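Local coordinates for protein BAT-2 beta-lactamase (PDB 6W5G) that hydrolyses the beta-lactam ring of antibiotics as a class D serine beta-lactamase, probably giving its Bacillus host resistance to such drugs, at residues 45-50 against 65-70; 71-76 against 167-172; 113-118 against 125-130; 208-213 against 230-235. One frame throughout, in Å; residues are numbered along the deposited sequence.

Contact 1. Residues 45-50 against 65-70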
loop_
_atom_site.group_PDB
_atom_site.type_symbol
_atom_site.label_atom_id
_atom_site.label_comp_id
_atom_site.label_asym_id
_atom_site.label_seq_id
_atom_site.Cartn_x
_atom_site.Cartn_y
_atom_site.Cartn_z
ATOM N N ASP A 45 -14.079 6.812 -18.343
ATOM C CA ASP A 45 -12.995 7.655 -18.857
ATOM C C ASP A 45 -11.676 7.426 -18.134
ATOM O O ASP A 45 -10.779 8.269 -18.205
ATOM C CB ASP A 45 -13.348 9.150 -18.850
ATOM C CG ASP A 45 -14.704 9.429 -19.445
ATOM O OD1 ASP A 45 -15.021 8.824 -20.494
ATOM O OD2 ASP A 45 -15.446 10.256 -18.871
ATOM N N ARG A 46 -11.538 6.299 -17.438
ATOM C CA ARG A 46 -10.307 5.945 -16.754
ATOM C C ARG A 46 -9.831 4.586 -17.244
ATOM O O ARG A 46 -10.609 3.780 -17.765
ATOM C CB ARG A 46 -10.502 5.878 -15.234
ATOM C CG ARG A 46 -11.011 7.168 -14.604
ATOM C CD ARG A 46 -10.947 7.072 -13.083
ATOM N NE ARG A 46 -11.395 8.282 -12.391
ATOM C CZ ARG A 46 -10.641 9.361 -12.190
ATOM N NH1 ARG A 46 -9.395 9.406 -12.640
ATOM N NH2 ARG A 46 -11.136 10.402 -11.537
ATOM N N ASP A 47 -8.537 4.347 -17.082
ATOM C CA ASP A 47 -7.917 3.054 -17.361
ATOM C C ASP A 47 -7.453 2.534 -16.005
ATOM O O ASP A 47 -6.429 2.980 -15.480
ATOM C CB ASP A 47 -6.740 3.255 -18.313
ATOM C CG ASP A 47 -6.208 1.956 -18.897
ATOM O OD1 ASP A 47 -6.099 0.957 -18.164
ATOM O OD2 ASP A 47 -5.881 1.939 -20.103
ATOM N N GLY A 48 -8.224 1.619 -15.411
ATOM C CA GLY A 48 -7.883 1.142 -14.085
ATOM C C GLY A 48 -8.388 -0.258 -13.820
ATOM O O GLY A 48 -9.127 -0.847 -14.614
ATOM N N THR A 49 -7.968 -0.784 -12.674
ATOM C CA THR A 49 -8.396 -2.085 -12.197
ATOM C C THR A 49 -8.793 -1.979 -10.727
ATOM O O THR A 49 -8.280 -1.133 -9.984
ATOM C CB THR A 49 -7.297 -3.149 -12.420
ATOM O OG1 THR A 49 -7.746 -4.422 -11.944
ATOM C CG2 THR A 49 -6.006 -2.766 -11.713
ATOM N N PHE A 50 -9.733 -2.830 -10.324
ATOM C CA PHE A 50 -10.176 -2.929 -8.940
ATOM C C PHE A 50 -10.273 -4.398 -8.561
ATOM O O PHE A 50 -10.853 -5.200 -9.302
ATOM C CB PHE A 50 -11.538 -2.255 -8.727
ATOM C CG PHE A 50 -12.021 -2.319 -7.305
ATOM C CD1 PHE A 50 -11.371 -1.601 -6.314
ATOM C CD2 PHE A 50 -13.106 -3.113 -6.952
ATOM C CE1 PHE A 50 -11.794 -1.660 -4.994
ATOM C CE2 PHE A 50 -13.544 -3.172 -5.629
ATOM C CZ PHE A 50 -12.885 -2.442 -4.649
ATOM N N GLU A 65 -9.283 -7.447 -15.624
ATOM C CA GLU A 65 -8.298 -8.458 -15.259
ATOM C C GLU A 65 -6.980 -8.272 -16.004
ATOM O O GLU A 65 -5.918 -8.611 -15.468
ATOM C CB GLU A 65 -8.853 -9.863 -15.472
ATOM C CG GLU A 65 -7.950 -10.912 -14.857
ATOM C CD GLU A 65 -8.545 -12.301 -14.854
ATOM O OE1 GLU A 65 -9.641 -12.507 -15.416
ATOM O OE2 GLU A 65 -7.901 -13.200 -14.289
ATOM N N SER A 66 -7.022 -7.744 -17.231
ATOM C CA SER A 66 -5.789 -7.537 -17.984
ATOM C C SER A 66 -4.857 -6.578 -17.255
ATOM O O SER A 66 -3.655 -6.840 -17.122
ATOM C CB SER A 66 -6.112 -7.014 -19.381
ATOM O OG SER A 66 -6.816 -7.988 -20.129
ATOM N N ARG A 67 -5.395 -5.456 -16.774
ATOM C CA ARG A 67 -4.559 -4.532 -16.020
ATOM C C ARG A 67 -4.192 -5.099 -14.653
ATOM O O ARG A 67 -3.099 -4.821 -14.139
ATOM C CB ARG A 67 -5.260 -3.179 -15.883
ATOM C CG ARG A 67 -4.343 -2.083 -15.384
ATOM C CD ARG A 67 -4.999 -0.711 -15.347
ATOM N NE ARG A 67 -4.096 0.199 -14.654
ATOM C CZ ARG A 67 -3.468 1.236 -15.198
ATOM N NH1 ARG A 67 -2.629 1.937 -14.456
ATOM N NH2 ARG A 67 -3.676 1.588 -16.465
ATOM N N ALA A 68 -5.080 -5.907 -14.059
ATOM C CA ALA A 68 -4.791 -6.479 -12.748
ATOM C C ALA A 68 -3.552 -7.364 -12.786
ATOM O O ALA A 68 -2.872 -7.527 -11.765
ATOM C CB ALA A 68 -5.994 -7.282 -12.248
ATOM N N LYS A 69 -3.249 -7.949 -13.951
ATOM C CA LYS A 69 -2.101 -8.833 -14.121
ATOM C C LYS A 69 -0.826 -8.108 -14.540
ATOM O O LYS A 69 0.236 -8.739 -14.588
ATOM C CB LYS A 69 -2.422 -9.924 -15.156
ATOM C CG LYS A 69 -3.470 -10.924 -14.694
ATOM C CD LYS A 69 -3.885 -11.847 -15.827
ATOM C CE LYS A 69 -4.810 -12.955 -15.335
ATOM N NZ LYS A 69 -5.104 -13.949 -16.411
ATOM N N GLU A 70 -0.898 -6.814 -14.842
ATOM C CA GLU A 70 0.224 -6.066 -15.400
ATOM C C GLU A 70 1.135 -5.576 -14.278
ATOM O O GLU A 70 0.709 -4.792 -13.422
ATOM C CB GLU A 70 -0.321 -4.866 -16.164
ATOM C CG GLU A 70 0.677 -4.092 -16.984
ATOM C CD GLU A 70 -0.021 -3.118 -17.928
ATOM O OE1 GLU A 70 -1.276 -3.076 -17.908
ATOM O OE2 GLU A 70 0.676 -2.402 -18.682
#
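Arg67 lays its extended side chain along the start of the strand at Gly48 and Thr49, its CD passing 3.7 Å from Gly48 CA, and ends against Asp47. CG anti to the backbone N (chi1 -167°) aims the chain at the strand, and its extended run from CG to NE carries the guanidinium to Asp47. Arg67 NH2 donates to Asp47 OD1 at 3.0 Å, a salt bridge bent to 150° at the hydrogen. The carboxylate is met from above its own plane, and the two flat groups stand 63° apart. Asp47 O lies over one face of the guanidinium, close to NH2 but at a poor angle for bonding. In the fold shared by serine beta-lactamases and penicillin-binding-protein transpeptidases, the short helix 65-68 here follows the edge strand 59-63 and comes back over the beginning of strand 48-54. Thr49 faces the helix: its OG1 is 3.4 Å from Ala68 CB, while its polar needs are met by the carbonyls of Tyr63 and Asn64. The small methyl of Ala68 fits this buried spot. Arg67 NE is hydrogen-bonded to Asn243 OD1 on strand 236-244, which gives the guanidinium a second anchor.

Contact 2. Residues 71-76 against 167-172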
loop_
_atom_site.group_PDB
_atom_site.type_symbol
_atom_site.label_atom_id
_atom_site.label_comp_id
_atom_site.label_asym_id
_atom_site.label_seq_id
_atom_site.Cartn_x
_atom_site.Cartn_y
_atom_site.Cartn_z
ATOM N N ARG A 71 2.395 -6.006 -14.296
ATOM C CA ARG A 71 3.348 -5.525 -13.298
ATOM C C ARG A 71 3.670 -4.048 -13.518
ATOM O O ARG A 71 3.960 -3.619 -14.641
ATOM C CB ARG A 71 4.629 -6.350 -13.330
ATOM C CG ARG A 71 4.471 -7.670 -12.621
ATOM C CD ARG A 71 5.804 -8.349 -12.416
ATOM N NE ARG A 71 5.685 -9.482 -11.512
ATOM C CZ ARG A 71 6.573 -10.465 -11.417
ATOM N NH1 ARG A 71 7.661 -10.474 -12.189
ATOM N NH2 ARG A 71 6.362 -11.444 -10.551
ATOM N N GLN A 72 3.612 -3.268 -12.437
ATOM C CA GLN A 72 3.813 -1.825 -12.495
ATOM C C GLN A 72 4.653 -1.390 -11.304
ATOM O O GLN A 72 4.794 -2.121 -10.321
ATOM C CB GLN A 72 2.473 -1.083 -12.503
ATOM C CG GLN A 72 1.562 -1.511 -13.662
ATOM C CD GLN A 72 0.146 -1.040 -13.479
ATOM O OE1 GLN A 72 -0.110 0.166 -13.381
ATOM N NE2 GLN A 72 -0.789 -1.986 -13.411
ATOM N N THR A 73 5.230 -0.200 -11.402
ATOM C CA THR A 73 6.073 0.274 -10.310
ATOM C C THR A 73 5.206 0.580 -9.084
ATOM O O THR A 73 4.120 1.159 -9.213
ATOM C CB THR A 73 6.902 1.494 -10.746
ATOM O OG1 THR A 73 6.036 2.564 -11.162
ATOM C CG2 THR A 73 7.826 1.111 -11.910
ATOM N N PRO A 74 5.635 0.174 -7.882
ATOM C CA PRO A 74 4.725 0.237 -6.726
ATOM C C PRO A 74 4.586 1.620 -6.107
ATOM O O PRO A 74 3.609 1.850 -5.377
ATOM C CB PRO A 74 5.352 -0.748 -5.724
ATOM C CG PRO A 74 6.825 -0.725 -6.076
ATOM C CD PRO A 74 6.863 -0.587 -7.585
ATOM N N GLN A 75 5.517 2.535 -6.366
ATOM C CA GLN A 75 5.461 3.870 -5.750
ATOM C C GLN A 75 5.420 3.709 -4.226
ATOM O O GLN A 75 5.973 2.745 -3.675
ATOM C CB GLN A 75 4.340 4.709 -6.351
ATOM C CG GLN A 75 4.330 4.700 -7.872
ATOM C CD GLN A 75 5.673 5.102 -8.460
ATOM O OE1 GLN A 75 6.301 4.333 -9.186
ATOM N NE2 GLN A 75 6.114 6.324 -8.157
ATOM N N SER A 76 4.749 4.638 -3.530
ATOM C CA SER A 76 4.728 4.591 -2.072
ATOM C C SER A 76 3.949 3.404 -1.499
ATOM O O SER A 76 3.971 3.230 -0.274
ATOM C CB SER A 76 4.234 5.917 -1.485
ATOM O OG SER A 76 5.119 6.970 -1.840
ATOM N N SER A 167 13.039 0.164 -11.061
ATOM C CA SER A 167 13.235 -1.214 -11.499
ATOM C C SER A 167 12.218 -2.186 -10.913
ATOM O O SER A 167 11.881 -3.183 -11.568
ATOM C CB SER A 167 14.650 -1.662 -11.152
ATOM O OG SER A 167 14.872 -1.530 -9.752
ATOM N N LEU A 168 11.720 -1.927 -9.705
ATOM C CA LEU A 168 10.832 -2.878 -9.052
ATOM C C LEU A 168 9.436 -2.753 -9.638
ATOM O O LEU A 168 8.916 -1.641 -9.800
ATOM C CB LEU A 168 10.792 -2.621 -7.545
ATOM C CG LEU A 168 9.898 -3.523 -6.681
ATOM C CD1 LEU A 168 10.328 -4.994 -6.770
ATOM C CD2 LEU A 168 9.924 -3.050 -5.229
ATOM N N LYS A 169 8.837 -3.893 -9.981
ATOM C CA LYS A 169 7.490 -3.920 -10.534
ATOM C C LYS A 169 6.700 -5.059 -9.913
ATOM O O LYS A 169 7.241 -6.140 -9.656
ATOM C CB LYS A 169 7.494 -4.044 -12.070
ATOM C CG LYS A 169 8.154 -2.856 -12.752
ATOM C CD LYS A 169 8.164 -2.988 -14.245
ATOM C CE LYS A 169 9.019 -1.894 -14.850
ATOM N NZ LYS A 169 8.994 -1.965 -16.331
ATOM N N ILE A 170 5.414 -4.806 -9.691
ATOM C CA ILE A 170 4.514 -5.751 -9.038
ATOM C C ILE A 170 3.123 -5.528 -9.619
ATOM O O ILE A 170 2.742 -4.389 -9.906
ATOM C CB ILE A 170 4.577 -5.594 -7.493
ATOM C CG1 ILE A 170 3.745 -6.665 -6.804
ATOM C CG2 ILE A 170 4.147 -4.184 -7.028
ATOM C CD1 ILE A 170 3.981 -6.758 -5.292
ATOM N N SER A 171 2.373 -6.614 -9.832
ATOM C CA SER A 171 1.051 -6.430 -10.417
ATOM C C SER A 171 0.029 -6.093 -9.337
ATOM O O SER A 171 0.246 -6.362 -8.148
ATOM C CB SER A 171 0.604 -7.688 -11.163
ATOM O OG SER A 171 0.268 -8.723 -10.270
ATOM N N PRO A 172 -1.090 -5.471 -9.724
ATOM C CA PRO A 172 -2.178 -5.283 -8.752
ATOM C C PRO A 172 -2.605 -6.568 -8.055
ATOM O O PRO A 172 -2.850 -6.542 -6.840
ATOM C CB PRO A 172 -3.285 -4.643 -9.604
ATOM C CG PRO A 172 -2.519 -3.844 -10.626
ATOM C CD PRO A 172 -1.322 -4.702 -10.962
#
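Gln72 O accepts the N-H of Ile170 at 2.8 Å and is also approached by Lys169 CA at 3.2 Å in a CA-H...O contact. The return bond runs from Gln72 N to Ile170 O at 2.9 Å; it is nearly straight at the hydrogen (170°), although the donor sits well above the carbonyl plane. The two bonds make a single antiparallel bridge between two segments whose overall directions are strongly inclined to each other. Beyond it, Thr73 CA points its hydrogen at Leu168 O, which also lies 3.2 Å from Pro74 CD. Pro74, with no N-H to satisfy, suits this buried loop: its CB packs on Ile170 CG2 at 3.9 Å and its CG on Leu168 CD2. At the other end Arg71, its CG anti to the carbonyl carbon (chi1 -79°), drapes over the backbone so that CG is 3.6 Å from Ser171 N, and its guanidinium goes on to a salt bridge with Glu174. Gln72 NE2 passes close to Pro172 CD and hydrogen-bonds Asn243. Ser171 is the N-cap of helix 172-184. Segment 71-76 ends at Ser76, whose OG bonds the carboxylated lysine at position 79; the segment thus leads directly into the Ser-X-X-Lys motif of class D beta-lactamases.

Contact 3. Residues 113-118 against 125-130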
loop_
_atom_site.group_PDB
_atom_site.type_symbol
_atom_site.label_atom_id
_atom_site.label_comp_id
_atom_site.label_asym_id
_atom_site.label_seq_id
_atom_site.Cartn_x
_atom_site.Cartn_y
_atom_site.Cartn_z
ATOM N N ARG A 113 9.347 18.743 7.682
ATOM C CA ARG A 113 9.352 18.704 9.139
ATOM C C ARG A 113 9.883 17.344 9.576
ATOM O O ARG A 113 10.006 16.419 8.768
ATOM C CB ARG A 113 7.959 18.958 9.721
ATOM C CG ARG A 113 6.897 17.934 9.326
ATOM C CD ARG A 113 5.584 18.227 10.069
ATOM N NE ARG A 113 4.542 17.240 9.802
ATOM C CZ ARG A 113 3.438 17.487 9.097
ATOM N NH1 ARG A 113 3.225 18.692 8.583
ATOM N NH2 ARG A 113 2.543 16.526 8.908
ATOM N N ASP A 114 10.199 17.237 10.865
ATOM C CA ASP A 114 10.621 15.952 11.416
ATOM C C ASP A 114 9.517 14.918 11.228
ATOM O O ASP A 114 8.323 15.229 11.314
ATOM C CB ASP A 114 10.896 16.080 12.914
ATOM C CG ASP A 114 12.071 16.991 13.238
ATOM O OD1 ASP A 114 12.887 17.323 12.342
ATOM O OD2 ASP A 114 12.166 17.373 14.426
ATOM N N HIS A 115 9.918 13.667 10.986
ATOM C CA HIS A 115 8.950 12.598 10.763
ATOM C C HIS A 115 9.343 11.337 11.518
ATOM O O HIS A 115 10.498 11.152 11.912
ATOM C CB HIS A 115 8.761 12.298 9.263
ATOM C CG HIS A 115 7.730 13.169 8.626
ATOM N ND1 HIS A 115 6.378 12.966 8.809
ATOM C CD2 HIS A 115 7.847 14.286 7.867
ATOM C CE1 HIS A 115 5.706 13.911 8.175
ATOM N NE2 HIS A 115 6.573 14.722 7.594
ATOM N N THR A 116 8.362 10.453 11.691
ATOM C CA THR A 116 8.571 9.118 12.234
ATOM C C THR A 116 8.190 8.092 11.178
ATOM O O THR A 116 7.621 8.426 10.134
ATOM C CB THR A 116 7.709 8.876 13.481
ATOM O OG1 THR A 116 6.324 8.882 13.115
ATOM C CG2 THR A 116 7.966 9.949 14.533
ATOM N N LEU A 117 8.501 6.823 11.457
ATOM C CA LEU A 117 8.113 5.775 10.518
ATOM C C LEU A 117 6.616 5.832 10.220
ATOM O O LEU A 117 6.194 5.734 9.055
ATOM C CB LEU A 117 8.515 4.411 11.079
ATOM C CG LEU A 117 8.201 3.198 10.199
ATOM C CD1 LEU A 117 9.162 3.124 9.010
ATOM C CD2 LEU A 117 8.242 1.927 11.042
ATOM N N GLY A 118 5.801 6.029 11.259
ATOM C CA GLY A 118 4.358 6.074 11.070
ATOM C C GLY A 118 3.879 7.334 10.375
ATOM O O GLY A 118 3.026 7.271 9.486
ATOM N N VAL A 125 6.140 10.322 3.046
ATOM C CA VAL A 125 7.350 11.131 3.120
ATOM C C VAL A 125 8.517 10.301 2.621
ATOM O O VAL A 125 9.154 9.569 3.392
ATOM C CB VAL A 125 7.587 11.647 4.548
ATOM C CG1 VAL A 125 8.775 12.603 4.570
ATOM C CG2 VAL A 125 6.329 12.320 5.043
ATOM N N ILE A 126 8.796 10.422 1.320
ATOM C CA ILE A 126 9.762 9.556 0.652
ATOM C C ILE A 126 11.126 9.626 1.331
ATOM O O ILE A 126 11.799 8.599 1.499
ATOM C CB ILE A 126 9.841 9.919 -0.841
ATOM C CG1 ILE A 126 8.507 9.621 -1.540
ATOM C CG2 ILE A 126 11.001 9.190 -1.524
ATOM C CD1 ILE A 126 8.426 10.164 -2.947
ATOM N N TRP A 127 11.556 10.829 1.735
ATOM C CA TRP A 127 12.920 10.960 2.248
ATOM C C TRP A 127 13.147 10.119 3.492
ATOM O O TRP A 127 14.263 9.634 3.709
ATOM C CB TRP A 127 13.320 12.424 2.485
ATOM C CG TRP A 127 12.604 13.195 3.585
ATOM C CD1 TRP A 127 11.650 14.158 3.406
ATOM C CD2 TRP A 127 12.819 13.109 5.012
ATOM N NE1 TRP A 127 11.250 14.665 4.623
ATOM C CE2 TRP A 127 11.945 14.038 5.622
ATOM C CE3 TRP A 127 13.656 12.335 5.832
ATOM C CZ2 TRP A 127 11.889 14.221 7.007
ATOM C CZ3 TRP A 127 13.585 12.512 7.211
ATOM C CH2 TRP A 127 12.716 13.459 7.781
ATOM N N TYR A 128 12.120 9.955 4.326
ATOM C CA TYR A 128 12.273 9.128 5.515
ATOM C C TYR A 128 12.543 7.689 5.119
ATOM O O TYR A 128 13.473 7.049 5.633
ATOM C CB TYR A 128 11.018 9.223 6.396
ATOM C CG TYR A 128 11.139 8.454 7.693
ATOM C CD1 TYR A 128 11.121 7.059 7.706
ATOM C CD2 TYR A 128 11.272 9.120 8.913
ATOM C CE1 TYR A 128 11.266 6.355 8.872
ATOM C CE2 TYR A 128 11.404 8.423 10.092
ATOM C CZ TYR A 128 11.399 7.032 10.065
ATOM O OH TYR A 128 11.540 6.300 11.215
ATOM N N TYR A 129 11.739 7.166 4.190
ATOM C CA TYR A 129 11.872 5.769 3.797
ATOM C C TYR A 129 13.135 5.528 2.972
ATOM O O TYR A 129 13.677 4.415 2.993
ATOM C CB TYR A 129 10.580 5.290 3.108
ATOM C CG TYR A 129 9.514 4.912 4.122
ATOM C CD1 TYR A 129 8.913 5.883 4.932
ATOM C CD2 TYR A 129 9.137 3.584 4.301
ATOM C CE1 TYR A 129 7.960 5.536 5.885
ATOM C CE2 TYR A 129 8.178 3.226 5.247
ATOM C CZ TYR A 129 7.594 4.205 6.030
ATOM O OH TYR A 129 6.658 3.832 6.963
ATOM N N GLN A 130 13.630 6.553 2.266
ATOM C CA GLN A 130 14.926 6.442 1.598
ATOM C C GLN A 130 16.055 6.305 2.615
ATOM O O GLN A 130 16.960 5.482 2.441
ATOM C CB GLN A 130 15.174 7.655 0.704
ATOM C CG GLN A 130 14.253 7.733 -0.510
ATOM C CD GLN A 130 14.506 8.973 -1.344
ATOM O OE1 GLN A 130 14.503 10.093 -0.827
ATOM N NE2 GLN A 130 14.735 8.780 -2.641
#
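In the helical region of the enzyme, the short strand 115-116 and the first turn of helix 117-122 pack against the start of helix 126-136. Val125, the N-cap residue of the second helix, sets CG2 squarely over the face of the His115 imidazole, 3.5 Å from its centroid, a CH-pi contact that a branched aliphatic side chain makes well. The ring is also tied by both nitrogens, ND1 to Ser119 OG and NE2 to Ser110 O. Trp127 brings CZ2 to 3.4 Å from Arg113 O, which lies in the plane of the indole at its edge, while NE1 bonds Trp111 O. The Tyr128 ring reaches out with CG anti to the backbone N (chi1 -176°) and lies along the backbone from His115 to Leu117; its OH is bonded to Asp97 O. Leu117 CD1 touches both tyrosine rings, lying 3.9 Å from Tyr128 CE1 and 3.5 Å from Tyr129 CZ. Beside it, Tyr129 OH donates to Leu117 O at 2.9 Å, tilted 35° from the carbonyl plane.

Contact 4. Residues 208-213 against 230-235. With EDO (1,2-ethanediol), chain C.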
loop_
_atom_site.group_PDB
_atom_site.type_symbol
_atom_site.label_atom_id
_atom_site.label_comp_id
_atom_site.label_asym_id
_atom_site.label_seq_id
_atom_site.Cartn_x
_atom_site.Cartn_y
_atom_site.Cartn_z
ATOM N N HIS A 208 -18.155 1.926 13.005
ATOM C CA HIS A 208 -18.594 0.631 12.508
ATOM C C HIS A 208 -17.645 0.003 11.507
ATOM O O HIS A 208 -17.935 -1.087 10.999
ATOM C CB HIS A 208 -20.000 0.754 11.913
ATOM C CG HIS A 208 -20.994 1.296 12.887
ATOM N ND1 HIS A 208 -21.473 0.550 13.942
ATOM C CD2 HIS A 208 -21.554 2.522 13.006
ATOM C CE1 HIS A 208 -22.312 1.284 14.651
ATOM N NE2 HIS A 208 -22.378 2.485 14.106
ATOM N N TYR A 209 -16.513 0.635 11.231
ATOM C CA TYR A 209 -15.544 0.073 10.301
ATOM C C TYR A 209 -14.195 0.705 10.600
ATOM O O TYR A 209 -14.111 1.784 11.193
ATOM C CB TYR A 209 -15.936 0.357 8.838
ATOM C CG TYR A 209 -15.738 1.808 8.473
ATOM C CD1 TYR A 209 -16.694 2.767 8.801
ATOM C CD2 TYR A 209 -14.574 2.233 7.840
ATOM C CE1 TYR A 209 -16.498 4.095 8.493
ATOM C CE2 TYR A 209 -14.373 3.552 7.527
ATOM C CZ TYR A 209 -15.333 4.485 7.863
ATOM O OH TYR A 209 -15.129 5.803 7.553
ATOM N N THR A 210 -13.141 0.033 10.151
ATOM C CA THR A 210 -11.804 0.613 10.125
ATOM C C THR A 210 -11.230 0.407 8.733
ATOM O O THR A 210 -11.220 -0.723 8.225
ATOM C CB THR A 210 -10.889 -0.021 11.189
ATOM O OG1 THR A 210 -11.505 0.098 12.479
ATOM C CG2 THR A 210 -9.558 0.680 11.221
ATOM N N LEU A 211 -10.783 1.501 8.110
ATOM C CA LEU A 211 -10.203 1.477 6.771
ATOM C C LEU A 211 -8.687 1.566 6.881
ATOM O O LEU A 211 -8.160 2.507 7.485
ATOM C CB LEU A 211 -10.736 2.643 5.937
ATOM C CG LEU A 211 -10.136 2.759 4.531
ATOM C CD1 LEU A 211 -10.591 1.594 3.636
ATOM C CD2 LEU A 211 -10.505 4.108 3.914
ATOM N N TYR A 212 -7.996 0.583 6.306
ATOM C CA TYR A 212 -6.543 0.537 6.262
ATOM C C TYR A 212 -6.097 0.674 4.816
ATOM O O TYR A 212 -6.677 0.049 3.926
ATOM C CB TYR A 212 -6.049 -0.829 6.746
ATOM C CG TYR A 212 -6.387 -1.212 8.173
ATOM C CD1 TYR A 212 -7.666 -1.633 8.523
ATOM C CD2 TYR A 212 -5.405 -1.217 9.155
ATOM C CE1 TYR A 212 -7.962 -2.027 9.820
ATOM C CE2 TYR A 212 -5.693 -1.602 10.463
ATOM C CZ TYR A 212 -6.970 -2.001 10.787
ATOM O OH TYR A 212 -7.243 -2.390 12.076
ATOM N N GLY A 213 -5.055 1.449 4.565
ATOM C CA GLY A 213 -4.595 1.539 3.192
ATOM C C GLY A 213 -3.340 2.366 3.027
ATOM O O GLY A 213 -2.953 3.147 3.905
ATOM N N PHE A 230 -7.134 -2.833 3.245
ATOM C CA PHE A 230 -8.221 -3.696 3.672
ATOM C C PHE A 230 -9.161 -2.911 4.570
ATOM O O PHE A 230 -8.815 -1.851 5.094
ATOM C CB PHE A 230 -7.722 -4.988 4.347
ATOM C CG PHE A 230 -6.808 -4.769 5.523
ATOM C CD1 PHE A 230 -5.439 -4.647 5.341
ATOM C CD2 PHE A 230 -7.316 -4.730 6.818
ATOM C CE1 PHE A 230 -4.592 -4.468 6.421
ATOM C CE2 PHE A 230 -6.470 -4.557 7.909
ATOM C CZ PHE A 230 -5.110 -4.419 7.707
ATOM N N ILE A 231 -10.360 -3.446 4.741
ATOM C CA ILE A 231 -11.363 -2.822 5.585
ATOM C C ILE A 231 -11.974 -3.887 6.477
ATOM O O ILE A 231 -12.257 -5.001 6.025
ATOM C CB ILE A 231 -12.432 -2.068 4.758
ATOM C CG1 ILE A 231 -13.461 -1.407 5.686
ATOM C CG2 ILE A 231 -13.085 -2.992 3.709
ATOM C CD1 ILE A 231 -14.360 -0.409 4.971
ATOM N N THR A 232 -12.145 -3.554 7.751
ATOM C CA THR A 232 -12.794 -4.428 8.713
ATOM C C THR A 232 -14.107 -3.806 9.162
ATOM O O THR A 232 -14.190 -2.597 9.401
ATOM C CB THR A 232 -11.898 -4.701 9.931
ATOM O OG1 THR A 232 -11.607 -3.476 10.624
ATOM C CG2 THR A 232 -10.594 -5.380 9.501
ATOM N N THR A 233 -15.142 -4.630 9.237
ATOM C CA THR A 233 -16.398 -4.278 9.869
ATOM C C THR A 233 -16.695 -5.375 10.880
ATOM O O THR A 233 -15.930 -6.334 11.022
ATOM C CB THR A 233 -17.531 -4.185 8.841
ATOM O OG1 THR A 233 -17.772 -5.484 8.284
ATOM C CG2 THR A 233 -17.173 -3.201 7.716
ATOM N N ASP A 234 -17.816 -5.260 11.576
ATOM C CA ASP A 234 -18.204 -6.340 12.470
ATOM C C ASP A 234 -18.478 -7.595 11.651
ATOM O O ASP A 234 -19.367 -7.607 10.793
ATOM C CB ASP A 234 -19.435 -5.937 13.277
ATOM C CG ASP A 234 -19.078 -5.152 14.531
ATOM O OD1 ASP A 234 -18.018 -5.432 15.131
ATOM O OD2 ASP A 234 -19.862 -4.259 14.919
ATOM N N ASN A 235 -17.678 -8.633 11.884
ATOM C CA ASN A 235 -17.829 -9.962 11.290
ATOM C C ASN A 235 -17.466 -10.038 9.811
ATOM O O ASN A 235 -17.711 -11.076 9.186
ATOM C CB ASN A 235 -19.218 -10.571 11.523
ATOM C CG ASN A 235 -19.582 -10.643 12.990
ATOM O OD1 ASN A 235 -20.525 -9.994 13.439
ATOM N ND2 ASN A 235 -18.837 -11.441 13.745
HETATM C C1 EDO C . -8.915 -0.634 16.419
HETATM O O1 EDO C . -7.911 -1.602 16.089
HETATM C C2 EDO C . -9.534 -0.087 15.136
HETATM O O2 EDO C . -10.244 -1.130 14.461
HETATM O O HOH W 1 -19.536 -3.004 11.590
HETATM O O HOH W 2 -19.651 -1.723 14.740
HETATM O O HOH W 3 -9.595 -3.486 12.631
#
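Tyr212 and Phe230 form the tight end of this antiparallel beta hairpin contact, whose strands 209-217 and 225-233 lie side by side in the central sheet. Their rings make an offset stack, centroids 4.2 Å apart and planes at 19°, with Tyr212 CB over the centre of the phenyl ring. Phe230 CG sits between the backbone N and the carbonyl carbon (chi1 56°), which swings the ring beneath its neighbour on the facing strand. The same pair is closed by two backbone bonds, the shorter being Tyr212 N to Phe230 O at 2.8 Å. A phenyl suits the buried place, where Tyr183 meets it edge-to-face, while a tyrosine can carry its hydroxyl out to water. On the other face of the sheet, Leu211 packs on helix 248-261 and Ile231 on Leu264 and Ile265, and Ile231 CD1 meets Tyr209 CD2 at 3.9 Å. At the open end of the hairpin, by His208 and Asp234, the contact becomes looser and wetter. One water joins His208 O to Asp234 N, and another links His208 ND1 to Asp234 OD2. Between the two ends, Thr210 and Thr232 form a hydrogen-bonded pair with their side chains on the stack's face. A further water links Tyr212 OH, 2.7 Å away, with Thr232 OG1 and O2 of an ethanediol, probably from the crystallisation liquor; that O2 is hydrogen-bonded to Thr210 OG1 at 2.7 Å.

How the contacts relate
Contacts 1 and 2 are neighbours that touch: Glu70 O and Ala68 O both rest on Pro172 CD, and Asn243 of strand 236-244 receives a side chain from each. Contacts 1 and 4 belong to the same six-stranded sheet but to different strands, with centres about 24 Å apart. Contact 3 stands apart among the helices, about 30 Å from contact 1 between centres, and is nested in the chain loop that contact 2 closes. Contacts 1, 2 and 3 are mainly buried, whereas contact 4 runs from packed rings to bridging water. Chemistry differs accordingly: a salt bridge in 1, backbone pairing in 2 and 4, the latter with a ring stack, and ring packing against backbone in 3.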